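Local atomic coordinates of beta-1,4-galactanase (Thielavia heterothallica, PDB entry 1HJU), a protein that hydrolyses the beta-1,4-galactosidic linkages of type I arabinogalactans as a member of glycosyl hydrolase family 53. Residues A[1-6]-A[289-294]. Numbering follows the deposited sequence.
Sequences ALTYRG and RGVGLF. With SO4 (sulfate ion), chain G.
Tyr4 and Gly6 pair with Gly292 and Phe294 as parallel neighbours, closing the eight-stranded TIM barrel where its first strand meets its last. Three backbone hydrogen bonds join the strands: Tyr4 N to Val291 O at 2.9 Å, Leu293 N to Tyr4 O at 3.1 Å, and Gly6 N to Leu293 O at 3.0 Å, the last almost straight at 173°. Val291 O also receives a weak, bent bond from Thr3 N.

On the barrel's inner face, glycines alternate with aromatic rings across the seam. Gly292 offers only its CA to the edge of the Tyr4 ring, and a CB there would press tightly on that of Tyr4. Phe294 lays one ring face over Gly6 N, offset toward the rim, with CD2 3.7 Å from Gly6 CA, so a side chain at that glycine would collide with it. Phe294 CZ also meets Tyr4 CB at 3.8 Å.

At the start of the strands, two residues pack around the Tyr4 ring. Val291 CG2 lies in plane at its edge, 3.9 Å from Tyr4 CE2, while the Thr3 torsion (chi1 -61°) sets OG1 beside the backbone N and CG2 on the far side from it, over the centre of one ring face. The phenol OH bonds to Lys174.

From the loop before the strand, Leu2 reaches over to the outer-face Leu293, its CD1 3.8 Å from Leu293 CB and its CD2 against the Val291-Gly292 peptide.

Arg5 starts on the Leu293 face, and its chain, bent at chi3, carries the guanidinium out to a sulfate, probably picked up from the crystallisation solution; NH1 and NH2 grip two of its oxygens, while NE bonds to Gly40 O. Without the guanidinium, as with an alanine here, the sulfate would probably lose two of its hydrogen bonds and Gly40 O its side-chain donor.

Leu2 and Leu293 pack against Ala281 of helix 270-285; strands 43-48 and 240-245 flank the pair, and Phe294 lies about 6 Å, side chain to side chain, from Glu245, the nucleophile.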
# COMPACT_ATOMS: atom_id res chain seq x y z
N ALA A 1 14.96 10.33 -8.15
CA ALA A 1 13.89 11.36 -8.00
C ALA A 1 12.91 10.96 -6.89
O ALA A 1 12.64 11.75 -5.99
CB ALA A 1 13.16 11.54 -9.32
N LEU A 2 12.38 9.74 -6.97
CA LEU A 2 11.42 9.28 -5.97
C LEU A 2 12.04 9.16 -4.59
O LEU A 2 13.16 8.68 -4.43
CB LEU A 2 10.85 7.91 -6.37
CG LEU A 2 9.85 7.88 -7.53
CD1 LEU A 2 9.48 6.43 -7.83
CD2 LEU A 2 8.62 8.68 -7.16
N THR A 3 11.31 9.60 -3.57
CA THR A 3 11.78 9.50 -2.20
C THR A 3 11.62 8.06 -1.73
O THR A 3 12.50 7.52 -1.06
CB THR A 3 10.96 10.41 -1.27
OG1 THR A 3 11.11 11.76 -1.69
CG2 THR A 3 11.44 10.26 0.17
N TYR A 4 10.50 7.45 -2.08
CA TYR A 4 10.22 6.07 -1.68
C TYR A 4 10.19 5.13 -2.87
O TYR A 4 9.37 5.29 -3.79
CB TYR A 4 8.88 5.99 -0.95
CG TYR A 4 8.77 6.96 0.21
CD1 TYR A 4 9.41 6.72 1.43
CD2 TYR A 4 8.05 8.15 0.07
CE1 TYR A 4 9.34 7.64 2.47
CE2 TYR A 4 7.98 9.08 1.10
CZ TYR A 4 8.62 8.81 2.30
OH TYR A 4 8.56 9.74 3.31
N ARG A 5 11.09 4.16 -2.86
CA ARG A 5 11.18 3.15 -3.91
C ARG A 5 10.92 1.86 -3.14
O ARG A 5 11.83 1.32 -2.51
CB ARG A 5 12.59 3.12 -4.52
CG ARG A 5 13.05 4.46 -5.12
CD ARG A 5 14.37 4.28 -5.88
NE ARG A 5 15.42 3.74 -5.02
CZ ARG A 5 16.10 4.45 -4.13
NH1 ARG A 5 15.85 5.75 -3.98
NH2 ARG A 5 17.01 3.87 -3.36
N GLY A 6 9.70 1.35 -3.18
CA GLY A 6 9.43 0.15 -2.41
C GLY A 6 8.53 -0.93 -2.97
O GLY A 6 8.10 -0.90 -4.12
N ARG A 289 5.05 17.18 -5.84
CA ARG A 289 5.15 16.42 -4.60
C ARG A 289 4.87 14.91 -4.78
O ARG A 289 4.46 14.24 -3.83
CB ARG A 289 4.24 17.00 -3.52
CG ARG A 289 4.47 18.49 -3.23
CD ARG A 289 3.86 18.94 -1.90
NE ARG A 289 4.72 18.57 -0.78
CZ ARG A 289 4.40 18.72 0.51
NH1 ARG A 289 3.23 19.24 0.86
NH2 ARG A 289 5.27 18.37 1.45
N GLY A 290 5.10 14.40 -5.98
CA GLY A 290 4.92 12.97 -6.22
C GLY A 290 6.20 12.35 -5.67
O GLY A 290 7.27 12.57 -6.22
N VAL A 291 6.10 11.57 -4.61
CA VAL A 291 7.29 11.03 -3.98
C VAL A 291 7.50 9.52 -3.86
O VAL A 291 8.58 9.09 -3.44
CB VAL A 291 7.45 11.63 -2.57
CG1 VAL A 291 7.54 13.15 -2.66
CG2 VAL A 291 6.27 11.23 -1.70
N GLY A 292 6.51 8.70 -4.21
CA GLY A 292 6.72 7.27 -4.06
C GLY A 292 5.99 6.31 -4.98
O GLY A 292 4.98 6.65 -5.59
N LEU A 293 6.54 5.10 -5.06
CA LEU A 293 5.99 4.02 -5.87
C LEU A 293 6.27 2.72 -5.14
O LEU A 293 7.40 2.48 -4.72
CB LEU A 293 6.67 3.98 -7.25
CG LEU A 293 6.30 2.79 -8.15
CD1 LEU A 293 4.81 2.78 -8.41
CD2 LEU A 293 7.06 2.90 -9.47
N PHE A 294 5.24 1.89 -4.98
CA PHE A 294 5.38 0.60 -4.30
C PHE A 294 4.75 -0.51 -5.13
O PHE A 294 3.57 -0.44 -5.49
CB PHE A 294 4.69 0.62 -2.93
CG PHE A 294 5.37 1.49 -1.91
CD1 PHE A 294 5.22 2.87 -1.95
CD2 PHE A 294 6.15 0.93 -0.90
CE1 PHE A 294 5.83 3.69 -0.99
CE2 PHE A 294 6.77 1.74 0.06
CZ PHE A 294 6.60 3.12 0.01
S SO4 G . 17.91 6.64 -1.05
O1 SO4 G . 18.79 7.62 -0.11
O2 SO4 G . 17.31 5.70 -0.13
O3 SO4 G . 17.03 7.34 -1.72
O4 SO4 G . 18.91 5.97 -1.84